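Local coordinates for thioesterase superfamily protein (Sulfolobus solfataricus, PDB 2GF6) that binds coenzyme A and is probably a hot-dog-fold thioesterase that hydrolyses fatty acyl-CoA, at residues N82-I85 with I91-E94; T34-K39 with L77-N82; K39-K42 with G46-Y49. One frame throughout, in Å; residues are numbered along the deposited sequence.

Contact 1 (N82-I85 with I91-E94); sequences NPKI and IKFE
Pro83 and Phe93 pair across an antiparallel beta hairpin, in which strands 76-85 and 90-99 run side by side in the hot-dog sheet. The two residues form a non-hydrogen-bonded pair. On either side of it, Asn82 exchanges two backbone hydrogen bonds with Glu94, and Lys84 two with Lys92. The packed face carries Pro83, Ile91 and Phe93. Pro83 CB meets Phe93 CE1 obliquely at 4.0 Å, and within the second strand Ile91 lays CG2 3.6 Å above the plane of the Phe93 ring, over its centre. Ile37 and Phe40 of helix 26-45 close over this apolar patch. The other face is looser, polar and partly open to solvent. Its side chains are Asn82, Lys84, Lys92 and Glu94, and both lysine NZ atoms converge on Glu94 OE2 in a salt-bridge network. The Lys92 bridge is weak, and the places of Lys84 NZ and Glu94 OE2 are uncertain, so the network's geometry is doubtful. Lys92 stays extended and also makes a cation-pi contact with Tyr108. Alongside Glu94, the Asn82 amide is turned 44° from the carboxylate, and its ND2 gives a 2.8 Å hydrogen bond to Glu94 OE1 from above the carboxylate plane.

Contact 2 (T34-K39 with L77-N82); sequences TNTIEK and LTVLLN
Thr36 meets Val79 and Leu81 with both of its branches, because chi1 of -56° swings CG2 opposite the backbone N and leaves OG1 beside that nitrogen. On the strand, the Leu81 backbone directs CB to the helix, and chi1 of -158° sets CG anti to N, which takes the isobutyl end past Thr36 to Ile37. The hydroxyl comes down on Val79, with Thr36 OG1 3.1 Å from Val79 CB and 3.3 Å from Val79 CG1. This is a close polar-on-apolar contact, and the hydrogen-bonding need of the oxygen is met within the helix, by Phe32 O one turn earlier. The methyl faces the next inward residue of the strand: Thr36 CG2 lies 3.9 Å from Leu81 CB, the two side chains sliding past each other in opposite directions. Ile37 crosses Leu81 at about a right angle and touches with the methylene of its longer arm, Ile37 CG1 standing 3.8 Å from Leu81 CD1. With an alanine at Thr36, Val79 and Leu81 would probably face a gap where hydroxyl and methyl had been, and Phe32 O would lose its side-chain mate. All four touching residues are buried. Strand residues alternate, Val79 and Leu81 directing their side chains to the helix while Thr78 and Leu80 turn to the other face of the sheet. Phe9, on the neighbouring strand 8-12, also packs on Thr36, and Phe93 backs Ile37 and Leu81. The axes of the two segments make 53° between their N-to-C directions. A long helix lying obliquely across the concave face of a curved antiparallel sheet is the hallmark of the hot-dog fold.

Contact 3 (K39-K42 with G46-Y49); sequences KFIK and GIPY
Ile41 and Gly46 meet through the backbone where helix 26-45 ends. Gly46 N donates to Ile41 O at 3.0 Å, in the carbonyl plane, reaching back five residues rather than the usual four. A second, weak bond runs from the same Gly46 N to Lys42 O at 2.9 Å, so one N-H is shared between two carbonyls of the last turn. Gly46 is the first residue to leave helical geometry, and its positive phi of 75° turns the chain away from the helix. The apolar contacts centre on Ile41. Its CG2 presses on Ile47 CG1 at 3.4 Å, tighter than usual van der Waals contact; chi1 of 62° sets that CG1 between the Ile47 backbone N and carbonyl carbon. Ile41 CG2 also touches Tyr49 CB at 3.9 Å, and Ile41 CG1 approaches the ring obliquely, 4.1 Å from Tyr49 CD2. The phenol end is fixed elsewhere, Tyr49 OH being hydrogen-bonded to Gln111 OE1 of strand 102-115. Ile47 leans on Glu127 and Ile128 of helix 126-132. Together these contacts form a helix C-terminus closed by a glycine at C', backed by apolar contacts of Ile41, at the end of the central hot-dog helix.

Contacts 2 and 3 follow each other along helix 26-45 and share Lys39; contacts 1 and 2 follow each other along strand 76-85 and share Asn82. Along the chain, contact 3 closes before contact 1 opens, and contact 2 reaches from the helix to the strand. Centres lie about 11 Å apart for contacts 1 and 2 and for 2 and 3, and about 14 Å for 1 and 3. One apolar core joins all three: Phe93 meets Ile37, Phe40 packs on Leu81 and Pro83, and Tyr49 lies against Ile37. Helix, helix exit and hairpin thus make one unit of the hot-dog fold, with Ile60, which binds coenzyme A, near Ile37 and Tyr49.

Contact 1 (N82-I85 with I91-E94)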
ATOM      1  N   ASN A  82     -10.330  16.867 -15.300  1.00 27.74           N
ATOM      2  CA  ASN A  82     -11.338  17.897 -15.477  1.00 28.58           C
ATOM      3  C   ASN A  82     -11.919  18.304 -14.126  1.00 28.76           C
ATOM      4  O   ASN A  82     -12.873  17.697 -13.658  1.00 28.84           O
ATOM      5  CB  ASN A  82     -12.458  17.378 -16.375  1.00 29.27           C
ATOM      6  CG  ASN A  82     -13.489  18.459 -16.726  1.00 30.51           C
ATOM      7  OD1 ASN A  82     -13.138  19.465 -17.315  1.00 32.14           O
ATOM      8  ND2 ASN A  82     -14.763  18.228 -16.388  1.00 32.55           N
ATOM      9  N   PRO A  83     -11.347  19.338 -13.496  1.00 29.04           N
ATOM     10  CA  PRO A  83     -11.912  19.839 -12.239  1.00 29.20           C
ATOM     11  C   PRO A  83     -13.247  20.564 -12.456  1.00 29.59           C
ATOM     12  O   PRO A  83     -13.351  21.404 -13.347  1.00 29.78           O
ATOM     13  CB  PRO A  83     -10.846  20.818 -11.730  1.00 28.99           C
ATOM     14  CG  PRO A  83      -9.640  20.584 -12.598  1.00 29.57           C
ATOM     15  CD  PRO A  83     -10.159  20.104 -13.904  1.00 28.64           C
ATOM     16  N   LYS A  84     -14.249  20.211 -11.662  1.00 29.83           N
ATOM     17  CA  LYS A  84     -15.560  20.868 -11.674  1.00 30.03           C
ATOM     18  C   LYS A  84     -15.791  21.434 -10.283  1.00 28.57           C
ATOM     19  O   LYS A  84     -15.858  20.687  -9.307  1.00 28.08           O
ATOM     20  CB  LYS A  84     -16.688  19.872 -11.971  1.00 29.72           C
ATOM     21  CG  LYS A  84     -16.838  19.459 -13.389  1.00 32.33           C
ATOM     22  CD  LYS A  84     -18.121  18.598 -13.561  1.00 33.13           C
ATOM     23  CE  LYS A  84     -18.449  18.309 -15.050  1.00 35.83           C
ATOM     24  NZ  LYS A  84     -18.819  16.853 -15.286  1.00 36.89           N
ATOM     25  N   ILE A  85     -15.913  22.747 -10.196  1.00 27.43           N
ATOM     26  CA  ILE A  85     -16.182  23.396  -8.942  1.00 26.87           C
ATOM     27  C   ILE A  85     -17.692  23.338  -8.649  1.00 26.76           C
ATOM     28  O   ILE A  85     -18.475  24.031  -9.300  1.00 27.18           O
ATOM     29  CB  ILE A  85     -15.649  24.834  -8.986  1.00 27.21           C
ATOM     30  CG1 ILE A  85     -14.123  24.802  -9.098  1.00 27.19           C
ATOM     31  CG2 ILE A  85     -16.100  25.622  -7.755  1.00 27.82           C
ATOM     32  CD1 ILE A  85     -13.507  26.151  -9.318  1.00 26.52           C
ATOM     33  N   ILE A  91     -15.035  20.257  -4.808  1.00 26.14           N
ATOM     34  CA  ILE A  91     -14.599  20.094  -6.197  1.00 26.96           C
ATOM     35  C   ILE A  91     -14.752  18.650  -6.588  1.00 27.33           C
ATOM     36  O   ILE A  91     -14.482  17.790  -5.778  1.00 26.85           O
ATOM     37  CB  ILE A  91     -13.109  20.415  -6.340  1.00 27.70           C
ATOM     38  CG1 ILE A  91     -12.847  21.861  -5.929  1.00 29.76           C
ATOM     39  CG2 ILE A  91     -12.639  20.210  -7.803  1.00 29.16           C
ATOM     40  CD1 ILE A  91     -11.379  22.168  -5.713  1.00 33.59           C
ATOM     41  N   LYS A  92     -15.170  18.399  -7.826  1.00 27.46           N
ATOM     42  CA  LYS A  92     -15.249  17.080  -8.389  1.00 28.51           C
ATOM     43  C   LYS A  92     -14.143  16.978  -9.422  1.00 28.53           C
ATOM     44  O   LYS A  92     -14.177  17.664 -10.429  1.00 28.73           O
ATOM     45  CB  LYS A  92     -16.584  16.870  -9.075  1.00 29.04           C
ATOM     46  CG  LYS A  92     -16.754  15.556  -9.774  1.00 30.41           C
ATOM     47  CD  LYS A  92     -18.159  15.497 -10.348  1.00 31.63           C
ATOM     48  CE  LYS A  92     -18.461  14.152 -10.963  1.00 33.38           C
ATOM     49  NZ  LYS A  92     -19.633  14.311 -11.847  1.00 33.65           N
ATOM     50  N   PHE A  93     -13.155  16.135  -9.137  1.00 28.40           N
ATOM     51  CA  PHE A  93     -12.027  15.941 -10.000  1.00 28.88           C
ATOM     52  C   PHE A  93     -12.350  14.746 -10.852  1.00 29.20           C
ATOM     53  O   PHE A  93     -12.193  13.634 -10.393  1.00 29.50           O
ATOM     54  CB  PHE A  93     -10.772  15.669  -9.164  1.00 28.70           C
ATOM     55  CG  PHE A  93     -10.204  16.892  -8.503  1.00 28.56           C
ATOM     56  CD1 PHE A  93      -9.576  17.867  -9.259  1.00 29.71           C
ATOM     57  CD2 PHE A  93     -10.282  17.072  -7.121  1.00 28.28           C
ATOM     58  CE1 PHE A  93      -9.031  18.995  -8.660  1.00 28.65           C
ATOM     59  CE2 PHE A  93      -9.738  18.203  -6.524  1.00 28.36           C
ATOM     60  CZ  PHE A  93      -9.119  19.166  -7.294  1.00 27.65           C
ATOM     61  N   GLU A  94     -12.863  14.988 -12.057  1.00 30.50           N
ATOM     62  CA  GLU A  94     -13.132  13.934 -13.058  1.00 30.71           C
ATOM     63  C   GLU A  94     -11.829  13.566 -13.760  1.00 30.84           C
ATOM     64  O   GLU A  94     -11.014  14.443 -14.016  1.00 30.41           O
ATOM     65  CB  GLU A  94     -14.118  14.429 -14.103  1.00 31.01           C
ATOM     66  CG  GLU A  94     -15.420  15.035 -13.568  1.00 31.31           C
ATOM     67  CD  GLU A  94     -16.428  15.397 -14.689  1.00 33.64           C
ATOM     68  OE1 GLU A  94     -16.024  15.832 -15.796  1.00 37.31           O
ATOM     69  OE2 GLU A  94     -17.645  15.273 -14.450  1.00 38.38           O
TER

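Contact 2 (T34-K39 with L77-N82)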
ATOM      1  N   THR A  34      -4.206  10.951  -7.616  1.00 29.33           N
ATOM      2  CA  THR A  34      -3.581  11.824  -6.596  1.00 29.00           C
ATOM      3  C   THR A  34      -2.398  12.603  -7.172  1.00 28.48           C
ATOM      4  O   THR A  34      -2.310  13.807  -7.031  1.00 27.96           O
ATOM      5  CB  THR A  34      -3.156  10.992  -5.359  1.00 28.98           C
ATOM      6  OG1 THR A  34      -4.297  10.274  -4.912  1.00 30.56           O
ATOM      7  CG2 THR A  34      -2.651  11.896  -4.195  1.00 29.90           C
ATOM      8  N   ASN A  35      -1.498  11.913  -7.861  1.00 28.18           N
ATOM      9  CA  ASN A  35      -0.428  12.599  -8.549  1.00 27.37           C
ATOM     10  C   ASN A  35      -0.984  13.610  -9.539  1.00 27.49           C
ATOM     11  O   ASN A  35      -0.488  14.734  -9.651  1.00 26.17           O
ATOM     12  CB  ASN A  35       0.468  11.603  -9.280  1.00 27.94           C
ATOM     13  CG  ASN A  35       1.308  10.761  -8.342  1.00 27.86           C
ATOM     14  OD1 ASN A  35       1.580  11.152  -7.198  1.00 25.83           O
ATOM     15  ND2 ASN A  35       1.729   9.600  -8.823  1.00 25.81           N
ATOM     16  N   THR A  36      -2.014  13.222 -10.280  1.00 27.73           N
ATOM     17  CA  THR A  36      -2.568  14.156 -11.284  1.00 27.88           C
ATOM     18  C   THR A  36      -3.141  15.405 -10.592  1.00 28.56           C
ATOM     19  O   THR A  36      -2.862  16.560 -11.008  1.00 29.00           O
ATOM     20  CB  THR A  36      -3.617  13.463 -12.171  1.00 27.64           C
ATOM     21  OG1 THR A  36      -3.025  12.317 -12.777  1.00 26.69           O
ATOM     22  CG2 THR A  36      -4.126  14.369 -13.264  1.00 26.14           C
ATOM     23  N   ILE A  37      -3.924  15.186  -9.538  1.00 28.87           N
ATOM     24  CA  ILE A  37      -4.570  16.288  -8.798  1.00 29.12           C
ATOM     25  C   ILE A  37      -3.538  17.138  -8.053  1.00 28.79           C
ATOM     26  O   ILE A  37      -3.592  18.370  -8.089  1.00 28.02           O
ATOM     27  CB  ILE A  37      -5.629  15.788  -7.832  1.00 29.00           C
ATOM     28  CG1 ILE A  37      -6.798  15.210  -8.626  1.00 29.20           C
ATOM     29  CG2 ILE A  37      -6.110  16.942  -6.949  1.00 30.23           C
ATOM     30  CD1 ILE A  37      -7.711  14.308  -7.840  1.00 29.15           C
ATOM     31  N   GLU A  38      -2.585  16.477  -7.414  1.00 28.56           N
ATOM     32  CA  GLU A  38      -1.540  17.180  -6.727  1.00 28.81           C
ATOM     33  C   GLU A  38      -0.816  18.095  -7.698  1.00 28.61           C
ATOM     34  O   GLU A  38      -0.558  19.236  -7.353  1.00 27.37           O
ATOM     35  CB  GLU A  38      -0.556  16.220  -6.068  1.00 29.20           C
ATOM     36  CG  GLU A  38       0.556  16.942  -5.330  1.00 29.38           C
ATOM     37  CD  GLU A  38       1.400  16.056  -4.425  1.00 30.43           C
ATOM     38  OE1 GLU A  38       1.235  14.804  -4.374  1.00 33.75           O
ATOM     39  OE2 GLU A  38       2.239  16.637  -3.730  1.00 29.09           O
ATOM     40  N   LYS A  39      -0.495  17.607  -8.906  1.00 28.38           N
ATOM     41  CA  LYS A  39       0.272  18.432  -9.858  1.00 28.49           C
ATOM     42  C   LYS A  39      -0.551  19.627 -10.320  1.00 28.35           C
ATOM     43  O   LYS A  39      -0.064  20.758 -10.373  1.00 28.59           O
ATOM     44  CB  LYS A  39       0.733  17.596 -11.068  1.00 28.57           C
ATOM     45  CG  LYS A  39       1.671  18.348 -12.013  1.00 28.92           C
ATOM     46  CD  LYS A  39       1.956  17.589 -13.339  1.00 29.58           C
ATOM     47  CE  LYS A  39       0.741  17.554 -14.269  1.00 31.20           C
ATOM     48  NZ  LYS A  39       0.655  18.731 -15.222  1.00 32.05           N
ATOM     49  N   LEU A  77       1.077   5.641 -18.985  1.00 30.68           N
ATOM     50  CA  LEU A  77      -0.291   6.137 -18.879  1.00 30.44           C
ATOM     51  C   LEU A  77      -0.330   7.657 -18.919  1.00 30.17           C
ATOM     52  O   LEU A  77       0.622   8.324 -18.545  1.00 29.95           O
ATOM     53  CB  LEU A  77      -0.925   5.672 -17.571  1.00 30.43           C
ATOM     54  CG  LEU A  77      -0.804   4.185 -17.259  1.00 31.14           C
ATOM     55  CD1 LEU A  77      -1.416   3.928 -15.941  1.00 30.29           C
ATOM     56  CD2 LEU A  77      -1.454   3.311 -18.313  1.00 32.03           C
ATOM     57  N   THR A  78      -1.438   8.186 -19.405  1.00 30.00           N
ATOM     58  CA  THR A  78      -1.685   9.602 -19.427  1.00 29.68           C
ATOM     59  C   THR A  78      -2.993   9.768 -18.674  1.00 29.17           C
ATOM     60  O   THR A  78      -3.976   9.125 -18.992  1.00 29.01           O
ATOM     61  CB  THR A  78      -1.803  10.112 -20.892  1.00 30.14           C
ATOM     62  OG1 THR A  78      -0.529  10.025 -21.536  1.00 30.54           O
ATOM     63  CG2 THR A  78      -2.290  11.556 -20.945  1.00 31.27           C
ATOM     64  N   VAL A  79      -2.979  10.574 -17.617  1.00 28.98           N
ATOM     65  CA  VAL A  79      -4.198  10.932 -16.924  1.00 28.18           C
ATOM     66  C   VAL A  79      -4.612  12.338 -17.403  1.00 27.35           C
ATOM     67  O   VAL A  79      -3.793  13.247 -17.471  1.00 26.17           O
ATOM     68  CB  VAL A  79      -4.019  10.879 -15.371  1.00 28.55           C
ATOM     69  CG1 VAL A  79      -5.354  10.927 -14.659  1.00 28.87           C
ATOM     70  CG2 VAL A  79      -3.216   9.636 -14.957  1.00 28.66           C
ATOM     71  N   LEU A  80      -5.891  12.465 -17.756  1.00 27.32           N
ATOM     72  CA  LEU A  80      -6.541  13.721 -18.115  1.00 27.48           C
ATOM     73  C   LEU A  80      -7.464  14.150 -16.974  1.00 27.70           C
ATOM     74  O   LEU A  80      -8.309  13.389 -16.539  1.00 26.28           O
ATOM     75  CB  LEU A  80      -7.349  13.552 -19.411  1.00 27.72           C
ATOM     76  CG  LEU A  80      -6.616  12.916 -20.598  1.00 28.85           C
ATOM     77  CD1 LEU A  80      -7.465  12.877 -21.833  1.00 30.01           C
ATOM     78  CD2 LEU A  80      -5.341  13.666 -20.912  1.00 30.88           C
ATOM     79  N   LEU A  81      -7.305  15.382 -16.503  1.00 27.51           N
ATOM     80  CA  LEU A  81      -8.118  15.892 -15.405  1.00 28.12           C
ATOM     81  C   LEU A  81      -9.124  16.948 -15.858  1.00 27.90           C
ATOM     82  O   LEU A  81      -8.801  17.822 -16.663  1.00 26.43           O
ATOM     83  CB  LEU A  81      -7.218  16.501 -14.330  1.00 28.21           C
ATOM     84  CG  LEU A  81      -7.808  16.603 -12.916  1.00 28.73           C
ATOM     85  CD1 LEU A  81      -7.946  15.222 -12.257  1.00 29.71           C
ATOM     86  CD2 LEU A  81      -6.920  17.493 -12.091  1.00 27.87           C
ATOM     87  N   ASN A  82     -10.330  16.867 -15.300  1.00 27.74           N
ATOM     88  CA  ASN A  82     -11.338  17.897 -15.477  1.00 28.58           C
ATOM     89  C   ASN A  82     -11.919  18.304 -14.126  1.00 28.76           C
ATOM     90  O   ASN A  82     -12.873  17.697 -13.658  1.00 28.84           O
ATOM     91  CB  ASN A  82     -12.458  17.378 -16.375  1.00 29.27           C
ATOM     92  CG  ASN A  82     -13.489  18.459 -16.726  1.00 30.51           C
ATOM     93  OD1 ASN A  82     -13.138  19.465 -17.315  1.00 32.14           O
ATOM     94  ND2 ASN A  82     -14.763  18.228 -16.388  1.00 32.55           N
TER

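Contact 3 (K39-K42 with G46-Y49)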
ATOM      1  N   LYS A  39      -0.495  17.607  -8.906  1.00 28.38           N
ATOM      2  CA  LYS A  39       0.272  18.432  -9.858  1.00 28.49           C
ATOM      3  C   LYS A  39      -0.551  19.627 -10.320  1.00 28.35           C
ATOM      4  O   LYS A  39      -0.064  20.758 -10.373  1.00 28.59           O
ATOM      5  CB  LYS A  39       0.733  17.596 -11.068  1.00 28.57           C
ATOM      6  CG  LYS A  39       1.671  18.348 -12.013  1.00 28.92           C
ATOM      7  CD  LYS A  39       1.956  17.589 -13.339  1.00 29.58           C
ATOM      8  CE  LYS A  39       0.741  17.554 -14.269  1.00 31.20           C
ATOM      9  NZ  LYS A  39       0.655  18.731 -15.222  1.00 32.05           N
ATOM     10  N   PHE A  40      -1.814  19.368 -10.648  1.00 28.59           N
ATOM     11  CA  PHE A  40      -2.731  20.428 -11.028  1.00 28.54           C
ATOM     12  C   PHE A  40      -2.793  21.550  -9.987  1.00 28.44           C
ATOM     13  O   PHE A  40      -2.689  22.728 -10.324  1.00 28.13           O
ATOM     14  CB  PHE A  40      -4.132  19.865 -11.281  1.00 28.60           C
ATOM     15  CG  PHE A  40      -5.179  20.917 -11.371  1.00 28.55           C
ATOM     16  CD1 PHE A  40      -5.327  21.657 -12.517  1.00 29.79           C
ATOM     17  CD2 PHE A  40      -6.001  21.191 -10.287  1.00 31.08           C
ATOM     18  CE1 PHE A  40      -6.287  22.631 -12.596  1.00 29.70           C
ATOM     19  CE2 PHE A  40      -6.965  22.165 -10.358  1.00 29.20           C
ATOM     20  CZ  PHE A  40      -7.114  22.887 -11.513  1.00 29.45           C
ATOM     21  N   ILE A  41      -2.992  21.174  -8.727  1.00 28.53           N
ATOM     22  CA  ILE A  41      -3.135  22.169  -7.662  1.00 28.61           C
ATOM     23  C   ILE A  41      -1.859  22.999  -7.543  1.00 27.80           C
ATOM     24  O   ILE A  41      -1.904  24.233  -7.399  1.00 27.73           O
ATOM     25  CB  ILE A  41      -3.512  21.476  -6.313  1.00 28.53           C
ATOM     26  CG1 ILE A  41      -4.957  20.972  -6.374  1.00 30.09           C
ATOM     27  CG2 ILE A  41      -3.354  22.433  -5.120  1.00 29.14           C
ATOM     28  CD1 ILE A  41      -6.016  22.055  -6.682  1.00 29.59           C
ATOM     29  N   LYS A  42      -0.714  22.327  -7.666  1.00 28.27           N
ATOM     30  CA  LYS A  42       0.567  22.994  -7.549  1.00 28.49           C
ATOM     31  C   LYS A  42       0.690  24.028  -8.636  1.00 28.38           C
ATOM     32  O   LYS A  42       0.984  25.177  -8.359  1.00 26.96           O
ATOM     33  CB  LYS A  42       1.701  21.996  -7.673  1.00 29.09           C
ATOM     34  CG  LYS A  42       3.086  22.607  -7.496  1.00 31.23           C
ATOM     35  CD  LYS A  42       4.157  21.741  -8.163  1.00 34.64           C
ATOM     36  CE  LYS A  42       4.897  20.875  -7.167  1.00 36.09           C
ATOM     37  NZ  LYS A  42       6.145  21.567  -6.733  1.00 35.50           N
ATOM     38  N   GLY A  46      -0.737  26.892  -6.806  1.00 27.19           N
ATOM     39  CA  GLY A  46       0.550  27.103  -6.158  1.00 27.40           C
ATOM     40  C   GLY A  46       0.598  26.771  -4.677  1.00 27.43           C
ATOM     41  O   GLY A  46       1.310  27.406  -3.927  1.00 26.98           O
ATOM     42  N   ILE A  47      -0.108  25.724  -4.270  1.00 28.57           N
ATOM     43  CA  ILE A  47      -0.179  25.351  -2.885  1.00 28.90           C
ATOM     44  C   ILE A  47       0.005  23.860  -2.775  1.00 29.16           C
ATOM     45  O   ILE A  47      -0.144  23.146  -3.777  1.00 27.64           O
ATOM     46  CB  ILE A  47      -1.555  25.745  -2.286  1.00 29.68           C
ATOM     47  CG1 ILE A  47      -2.699  25.014  -3.000  1.00 30.58           C
ATOM     48  CG2 ILE A  47      -1.719  27.277  -2.343  1.00 30.05           C
ATOM     49  CD1 ILE A  47      -4.052  25.101  -2.289  1.00 29.88           C
ATOM     50  N   PRO A  48       0.346  23.385  -1.563  1.00 29.60           N
ATOM     51  CA  PRO A  48       0.374  21.942  -1.300  1.00 30.32           C
ATOM     52  C   PRO A  48      -1.000  21.291  -1.250  1.00 31.10           C
ATOM     53  O   PRO A  48      -1.981  21.949  -0.970  1.00 31.15           O
ATOM     54  CB  PRO A  48       1.092  21.831   0.043  1.00 30.40           C
ATOM     55  CG  PRO A  48       1.028  23.161   0.657  1.00 29.35           C
ATOM     56  CD  PRO A  48       0.750  24.178  -0.392  1.00 29.46           C
ATOM     57  N   TYR A  49      -1.043  19.989  -1.533  1.00 31.78           N
ATOM     58  CA  TYR A  49      -2.286  19.231  -1.558  1.00 32.95           C
ATOM     59  C   TYR A  49      -1.960  17.829  -1.060  1.00 32.72           C
ATOM     60  O   TYR A  49      -0.947  17.290  -1.477  1.00 32.41           O
ATOM     61  CB  TYR A  49      -2.849  19.169  -2.996  1.00 34.34           C
ATOM     62  CG  TYR A  49      -3.833  18.038  -3.257  1.00 35.57           C
ATOM     63  CD1 TYR A  49      -3.374  16.743  -3.541  1.00 37.83           C
ATOM     64  CD2 TYR A  49      -5.215  18.257  -3.249  1.00 36.67           C
ATOM     65  CE1 TYR A  49      -4.259  15.690  -3.797  1.00 37.17           C
ATOM     66  CE2 TYR A  49      -6.121  17.211  -3.502  1.00 37.14           C
ATOM     67  CZ  TYR A  49      -5.630  15.926  -3.776  1.00 38.12           C
ATOM     68  OH  TYR A  49      -6.471  14.848  -4.042  1.00 38.78           O
TER